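Local coordinates for uncharacterized protein lp_2664 (Lactobacillus plantarum WCFS1, PDB 2PJQ) that is of unknown function but belongs to the HD-domain family, so it may be a metal-dependent phosphohydrolase, at residues Y180-L183 and F184-A188; H207-V210 and D211-A215. All coordinates share one frame; numbering follows the deposited sequence.

Interaction 1 of 2, residues Y180-L183 and F184-A188; sequences YEKL and FKLAA
Lys185 NZ donates a hydrogen bond to the backbone Glu181 O at 2.6 Å. The amine approaches from above the carbonyl plane, about 55° off it. The Lys185 side chain is extended beyond CG and runs back along the chain to get there. On the way its aliphatic part passes the carbonyl oxygens of Lys182 and Tyr180. With an alanine here, the amine is gone, and Glu181 O would probably be left without this partner. The Lys185 backbone N bonds to the carbonyl three residues back, Lys182 O, at 2.7 Å and nearly straight (166°), where the chain leads on to helix 186-189. Tyr180 and Phe184 lie side by side and form a T-shaped pair. The edge of Phe184 is directed at the face of Tyr180, with ring planes at 90° and centroids 5.5 Å apart. Leu183 and Leu186 also point the same way, and Leu183 CD2 meets Leu186 CD1 at 3.9 Å. The Glu181 carboxylate has its own partner, a salt bridge to Arg160. The two rings pack on Val210 of helix 204-219, Leu183 touches Met206 of the same helix, and Leu186 rests on Ile133.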
ATOM      1  N   TYR B 180      -0.792  13.850  -6.070  1.00 17.48           N
ATOM      2  CA  TYR B 180      -1.095  15.194  -6.538  1.00 17.89           C
ATOM      3  C   TYR B 180      -0.456  16.240  -5.648  1.00 18.13           C
ATOM      4  O   TYR B 180       0.209  17.152  -6.136  1.00 17.83           O
ATOM      5  CB  TYR B 180      -2.610  15.422  -6.576  1.00 19.69           C
ATOM      6  CG  TYR B 180      -3.301  14.755  -7.744  1.00 20.39           C
ATOM      7  CD1 TYR B 180      -2.949  15.072  -9.055  1.00 18.91           C
ATOM      8  CD2 TYR B 180      -4.279  13.771  -7.540  1.00 20.60           C
ATOM      9  CE1 TYR B 180      -3.542  14.423 -10.137  1.00 20.16           C
ATOM     10  CE2 TYR B 180      -4.880  13.115  -8.618  1.00 19.66           C
ATOM     11  CZ  TYR B 180      -4.500  13.443  -9.910  1.00 19.57           C
ATOM     12  OH  TYR B 180      -5.027  12.756 -10.977  1.00 21.97           O
ATOM     13  N   GLU B 181      -0.661  16.091  -4.342  1.00 17.02           N
ATOM     14  CA  GLU B 181      -0.144  17.022  -3.339  1.00 18.83           C
ATOM     15  C   GLU B 181       1.367  17.048  -3.136  1.00 19.23           C
ATOM     16  O   GLU B 181       1.927  18.076  -2.735  1.00 18.59           O
ATOM     17  CB  GLU B 181      -0.799  16.730  -1.986  1.00 24.58           C
ATOM     18  CG  GLU B 181      -2.275  17.033  -1.945  1.00 30.38           C
ATOM     19  CD  GLU B 181      -2.925  16.612  -0.650  1.00 33.38           C
ATOM     20  OE1 GLU B 181      -2.308  16.780   0.425  1.00 37.38           O
ATOM     21  OE2 GLU B 181      -4.072  16.125  -0.704  1.00 36.27           O
ATOM     22  N   LYS B 182       2.026  15.917  -3.398  1.00 21.88           N
ATOM     23  CA  LYS B 182       3.461  15.822  -3.182  1.00 19.21           C
ATOM     24  C   LYS B 182       4.239  15.067  -4.248  1.00 18.69           C
ATOM     25  O   LYS B 182       4.810  15.679  -5.141  1.00 19.54           O
ATOM     26  CB  LYS B 182       3.729  15.204  -1.800  1.00 14.30           C
ATOM     27  CG  LYS B 182       5.213  15.068  -1.443  1.00 14.62           C
ATOM     28  CD  LYS B 182       5.458  15.016   0.057  1.00 10.40           C
ATOM     29  CE  LYS B 182       6.904  14.677   0.366  1.00 10.43           C
ATOM     30  NZ  LYS B 182       7.126  13.196   0.477  1.00 13.46           N
ATOM     31  N   LEU B 183       4.262  13.743  -4.146  1.00 17.65           N
ATOM     32  CA  LEU B 183       4.995  12.871  -5.073  1.00 18.09           C
ATOM     33  C   LEU B 183       5.124  13.269  -6.554  1.00 18.82           C
ATOM     34  O   LEU B 183       6.162  13.017  -7.170  1.00 19.46           O
ATOM     35  CB  LEU B 183       4.416  11.461  -4.983  1.00 13.02           C
ATOM     36  CG  LEU B 183       4.246  11.008  -3.531  1.00 12.29           C
ATOM     37  CD1 LEU B 183       3.787   9.548  -3.479  1.00 10.79           C
ATOM     38  CD2 LEU B 183       5.569  11.204  -2.794  1.00  8.16           C
ATOM     39  N   PHE B 184       4.082  13.871  -7.129  1.00 16.04           N
ATOM     40  CA  PHE B 184       4.123  14.293  -8.532  1.00 13.99           C
ATOM     41  C   PHE B 184       4.992  15.532  -8.758  1.00 13.63           C
ATOM     42  O   PHE B 184       5.270  15.887  -9.902  1.00 13.41           O
ATOM     43  CB  PHE B 184       2.710  14.592  -9.067  1.00 12.56           C
ATOM     44  CG  PHE B 184       1.922  13.370  -9.510  1.00 11.69           C
ATOM     45  CD1 PHE B 184       2.520  12.114  -9.629  1.00 13.01           C
ATOM     46  CD2 PHE B 184       0.567  13.491  -9.818  1.00 11.32           C
ATOM     47  CE1 PHE B 184       1.770  10.997 -10.045  1.00 13.42           C
ATOM     48  CE2 PHE B 184      -0.191  12.391 -10.230  1.00 11.20           C
ATOM     49  CZ  PHE B 184       0.410  11.140 -10.348  1.00 11.59           C
ATOM     50  N   LYS B 185       5.421  16.188  -7.682  1.00 17.59           N
ATOM     51  CA  LYS B 185       6.247  17.402  -7.805  1.00 18.79           C
ATOM     52  C   LYS B 185       7.723  17.183  -7.494  1.00 18.63           C
ATOM     53  O   LYS B 185       8.571  18.002  -7.841  1.00 19.80           O
ATOM     54  CB  LYS B 185       5.741  18.507  -6.879  1.00 13.71           C
ATOM     55  CG  LYS B 185       4.269  18.760  -6.976  1.00 17.48           C
ATOM     56  CD  LYS B 185       3.811  19.579  -5.787  1.00 19.67           C
ATOM     57  CE  LYS B 185       2.290  19.676  -5.708  1.00 22.16           C
ATOM     58  NZ  LYS B 185       1.843  20.081  -4.321  1.00 22.28           N
ATOM     59  N   LEU B 186       8.035  16.073  -6.848  1.00 15.77           N
ATOM     60  CA  LEU B 186       9.409  15.796  -6.475  1.00 13.72           C
ATOM     61  C   LEU B 186      10.458  15.888  -7.581  1.00 13.22           C
ATOM     62  O   LEU B 186      11.474  16.543  -7.393  1.00 16.63           O
ATOM     63  CB  LEU B 186       9.486  14.431  -5.779  1.00  6.72           C
ATOM     64  CG  LEU B 186       8.572  14.298  -4.559  1.00  5.44           C
ATOM     65  CD1 LEU B 186       8.867  13.016  -3.817  1.00  4.57           C
ATOM     66  CD2 LEU B 186       8.778  15.492  -3.644  1.00  5.64           C
ATOM     67  N   ALA B 187      10.218  15.258  -8.726  1.00 11.03           N
ATOM     68  CA  ALA B 187      11.197  15.247  -9.828  1.00 11.61           C
ATOM     69  C   ALA B 187      11.507  16.612 -10.447  1.00 12.07           C
ATOM     70  O   ALA B 187      12.463  16.768 -11.219  1.00 12.85           O
ATOM     71  CB  ALA B 187      10.739  14.274 -10.930  1.00  9.76           C
ATOM     72  N   ALA B 188      10.687  17.601 -10.134  1.00 11.35           N
ATOM     73  CA  ALA B 188      10.912  18.922 -10.674  1.00  9.56           C
ATOM     74  C   ALA B 188      11.729  19.641  -9.630  1.00  9.20           C
ATOM     75  O   ALA B 188      12.459  20.580  -9.940  1.00  9.23           O
ATOM     76  CB  ALA B 188       9.581  19.630 -10.898  1.00  9.79           C
TER

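Interaction 2 of 2, residues H207-V210 and D211-A215; sequences HEFV and DQFKA
Phe209 and Phe213 both carry CG anti to the backbone N (chi1 177° and 179°). They are an i, i+4 pair on the alpha-helix 204-219. The four-residue spacing puts both on one side of the helix, and the matching torsions send the rings off in a similar direction. Phe209 CZ and Phe213 CD2 come to 4.4 Å, a loose touch and not a stack. Beneath them the backbone is regular. Each amide from Asp211 to Lys214 bonds to the carbonyl four residues back. Gln212 N to Glu208 O is 2.8 Å, and Lys214 N to Val210 O is longer, at 3.3 Å. The pattern carries on into the next turn, where Ala215 N bonds to Asp211 O. The Asp211 carboxylate lies beside the preceding turn. Asp211 OD1 and His207 NE2 stay 6.2 Å apart, so the two side chains form no salt bridge. Phe213 and Val210 both meet helix 175-183, on Ile176 and Phe179 respectively, while Phe209 lies against Ile138 and Leu142 of helix 134-148. Phe209 and Phe213 also touch Ile138 and Ala135 of the second subunit, so these phenylalanines help to join the two chains. The His207 ring stacks with Phe184. The bond from Phe213 N to Phe209 O links the backbones of the two phenylalanines, at 2.9 Å with an N-H...O angle of 140°.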
ATOM      1  N   HIS B 207       2.029   8.202 -12.592  1.00 12.94           N
ATOM      2  CA  HIS B 207       0.901   8.759 -13.348  1.00 13.03           C
ATOM      3  C   HIS B 207      -0.021   7.689 -13.928  1.00 13.68           C
ATOM      4  O   HIS B 207      -1.227   7.884 -13.976  1.00 13.17           O
ATOM      5  CB  HIS B 207       1.370   9.694 -14.468  1.00  8.23           C
ATOM      6  CG  HIS B 207       1.531  11.112 -14.030  1.00  5.63           C
ATOM      7  ND1 HIS B 207       2.745  11.632 -13.635  1.00  7.16           N
ATOM      8  CD2 HIS B 207       0.621  12.092 -13.834  1.00  5.34           C
ATOM      9  CE1 HIS B 207       2.573  12.871 -13.207  1.00  5.84           C
ATOM     10  NE2 HIS B 207       1.293  13.175 -13.314  1.00  3.94           N
ATOM     11  N   GLU B 208       0.537   6.569 -14.375  1.00 15.13           N
ATOM     12  CA  GLU B 208      -0.290   5.482 -14.893  1.00 19.72           C
ATOM     13  C   GLU B 208      -1.121   4.877 -13.754  1.00 20.19           C
ATOM     14  O   GLU B 208      -2.247   4.409 -13.962  1.00 19.58           O
ATOM     15  CB  GLU B 208       0.583   4.396 -15.532  1.00 30.23           C
ATOM     16  CG  GLU B 208       0.850   4.637 -17.021  1.00 38.88           C
ATOM     17  CD  GLU B 208       2.178   4.060 -17.475  1.00 42.26           C
ATOM     18  OE1 GLU B 208       2.356   2.827 -17.347  1.00 43.87           O
ATOM     19  OE2 GLU B 208       3.041   4.841 -17.953  1.00 43.57           O
ATOM     20  N   PHE B 209      -0.561   4.911 -12.548  1.00 21.94           N
ATOM     21  CA  PHE B 209      -1.233   4.371 -11.379  1.00 19.76           C
ATOM     22  C   PHE B 209      -2.403   5.242 -10.935  1.00 19.16           C
ATOM     23  O   PHE B 209      -3.511   4.737 -10.779  1.00 20.20           O
ATOM     24  CB  PHE B 209      -0.239   4.188 -10.227  1.00 17.73           C
ATOM     25  CG  PHE B 209      -0.871   3.695  -8.962  1.00 17.23           C
ATOM     26  CD1 PHE B 209      -1.395   2.410  -8.882  1.00 18.39           C
ATOM     27  CD2 PHE B 209      -0.985   4.531  -7.859  1.00 18.93           C
ATOM     28  CE1 PHE B 209      -2.030   1.963  -7.711  1.00 17.98           C
ATOM     29  CE2 PHE B 209      -1.621   4.094  -6.685  1.00 19.10           C
ATOM     30  CZ  PHE B 209      -2.143   2.806  -6.615  1.00 17.84           C
ATOM     31  N   VAL B 210      -2.170   6.537 -10.723  1.00 16.75           N
ATOM     32  CA  VAL B 210      -3.241   7.441 -10.300  1.00 15.12           C
ATOM     33  C   VAL B 210      -4.329   7.531 -11.383  1.00 17.15           C
ATOM     34  O   VAL B 210      -5.519   7.712 -11.092  1.00 16.97           O
ATOM     35  CB  VAL B 210      -2.690   8.852 -10.012  1.00 11.98           C
ATOM     36  CG1 VAL B 210      -3.788   9.764  -9.460  1.00  8.39           C
ATOM     37  CG2 VAL B 210      -1.549   8.748  -9.034  1.00 13.36           C
ATOM     38  N   ASP B 211      -3.922   7.399 -12.640  1.00 20.35           N
ATOM     39  CA  ASP B 211      -4.874   7.457 -13.734  1.00 21.03           C
ATOM     40  C   ASP B 211      -5.679   6.162 -13.806  1.00 21.83           C
ATOM     41  O   ASP B 211      -6.904   6.182 -13.692  1.00 22.27           O
ATOM     42  CB  ASP B 211      -4.139   7.767 -15.042  1.00 19.48           C
ATOM     43  CG  ASP B 211      -3.681   9.227 -15.110  1.00 20.25           C
ATOM     44  OD1 ASP B 211      -3.945   9.977 -14.138  1.00 20.84           O
ATOM     45  OD2 ASP B 211      -3.067   9.636 -16.117  1.00 19.03           O
ATOM     46  N   GLN B 212      -5.006   5.032 -13.967  1.00 24.15           N
ATOM     47  CA  GLN B 212      -5.719   3.761 -14.006  1.00 24.75           C
ATOM     48  C   GLN B 212      -6.572   3.534 -12.754  1.00 24.85           C
ATOM     49  O   GLN B 212      -7.586   2.842 -12.806  1.00 25.78           O
ATOM     50  CB  GLN B 212      -4.737   2.607 -14.171  1.00 24.83           C
ATOM     51  CG  GLN B 212      -4.508   2.246 -15.614  1.00 26.73           C
ATOM     52  CD  GLN B 212      -5.813   2.077 -16.346  1.00 28.06           C
ATOM     53  OE1 GLN B 212      -6.268   2.986 -17.046  1.00 28.59           O
ATOM     54  NE2 GLN B 212      -6.446   0.916 -16.169  1.00 28.26           N
ATOM     55  N   PHE B 213      -6.164   4.114 -11.630  1.00 23.93           N
ATOM     56  CA  PHE B 213      -6.912   3.962 -10.390  1.00 23.65           C
ATOM     57  C   PHE B 213      -8.251   4.709 -10.454  1.00 24.71           C
ATOM     58  O   PHE B 213      -9.264   4.217  -9.958  1.00 24.64           O
ATOM     59  CB  PHE B 213      -6.079   4.465  -9.196  1.00 17.73           C
ATOM     60  CG  PHE B 213      -6.789   4.365  -7.867  1.00 15.15           C
ATOM     61  CD1 PHE B 213      -7.741   5.310  -7.497  1.00 14.70           C
ATOM     62  CD2 PHE B 213      -6.515   3.316  -6.993  1.00 15.33           C
ATOM     63  CE1 PHE B 213      -8.416   5.214  -6.271  1.00 13.73           C
ATOM     64  CE2 PHE B 213      -7.180   3.205  -5.767  1.00 14.84           C
ATOM     65  CZ  PHE B 213      -8.131   4.158  -5.406  1.00 15.23           C
ATOM     66  N   LYS B 214      -8.258   5.887 -11.071  1.00 27.76           N
ATOM     67  CA  LYS B 214      -9.482   6.674 -11.165  1.00 26.97           C
ATOM     68  C   LYS B 214     -10.330   6.236 -12.340  1.00 26.64           C
ATOM     69  O   LYS B 214     -11.532   6.492 -12.377  1.00 27.72           O
ATOM     70  CB  LYS B 214      -9.148   8.159 -11.263  1.00 23.48           C
ATOM     71  CG  LYS B 214      -8.215   8.579 -10.155  1.00 24.31           C
ATOM     72  CD  LYS B 214      -8.618   9.880  -9.515  1.00 23.24           C
ATOM     73  CE  LYS B 214      -8.180  11.051 -10.336  1.00 20.90           C
ATOM     74  NZ  LYS B 214      -8.471  12.271  -9.553  1.00 23.53           N
ATOM     75  N   ALA B 215      -9.705   5.571 -13.301  1.00 21.34           N
ATOM     76  CA  ALA B 215     -10.440   5.077 -14.457  1.00 22.60           C
ATOM     77  C   ALA B 215     -11.251   3.857 -14.006  1.00 23.29           C
ATOM     78  O   ALA B 215     -12.428   3.722 -14.341  1.00 23.39           O
ATOM     79  CB  ALA B 215      -9.470   4.692 -15.578  1.00 21.72           C
TER

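Overall arrangement
The two interactions come in series along the chain, with 180-188 closing before 207-215 opens. Their centres are about 15 Å apart, on the same side of the chain's centre. Interaction 1 runs from helix 175-183 into helix 186-189. Interaction 2 lies within helix 204-219. They touch directly: Phe184 CZ meets Val210 CG2 at 3.4 Å, and Tyr180 OH lies near Val210 and Lys214. The aromatic pair thus packs helix 204-219 against the all-helical body. Interaction 2 also faces the second subunit, whereas interaction 1 meets no other chain. Helix 204-219 thus meets helix 175-183 within its own chain and the second subunit through Phe209, Gln212 and Phe213.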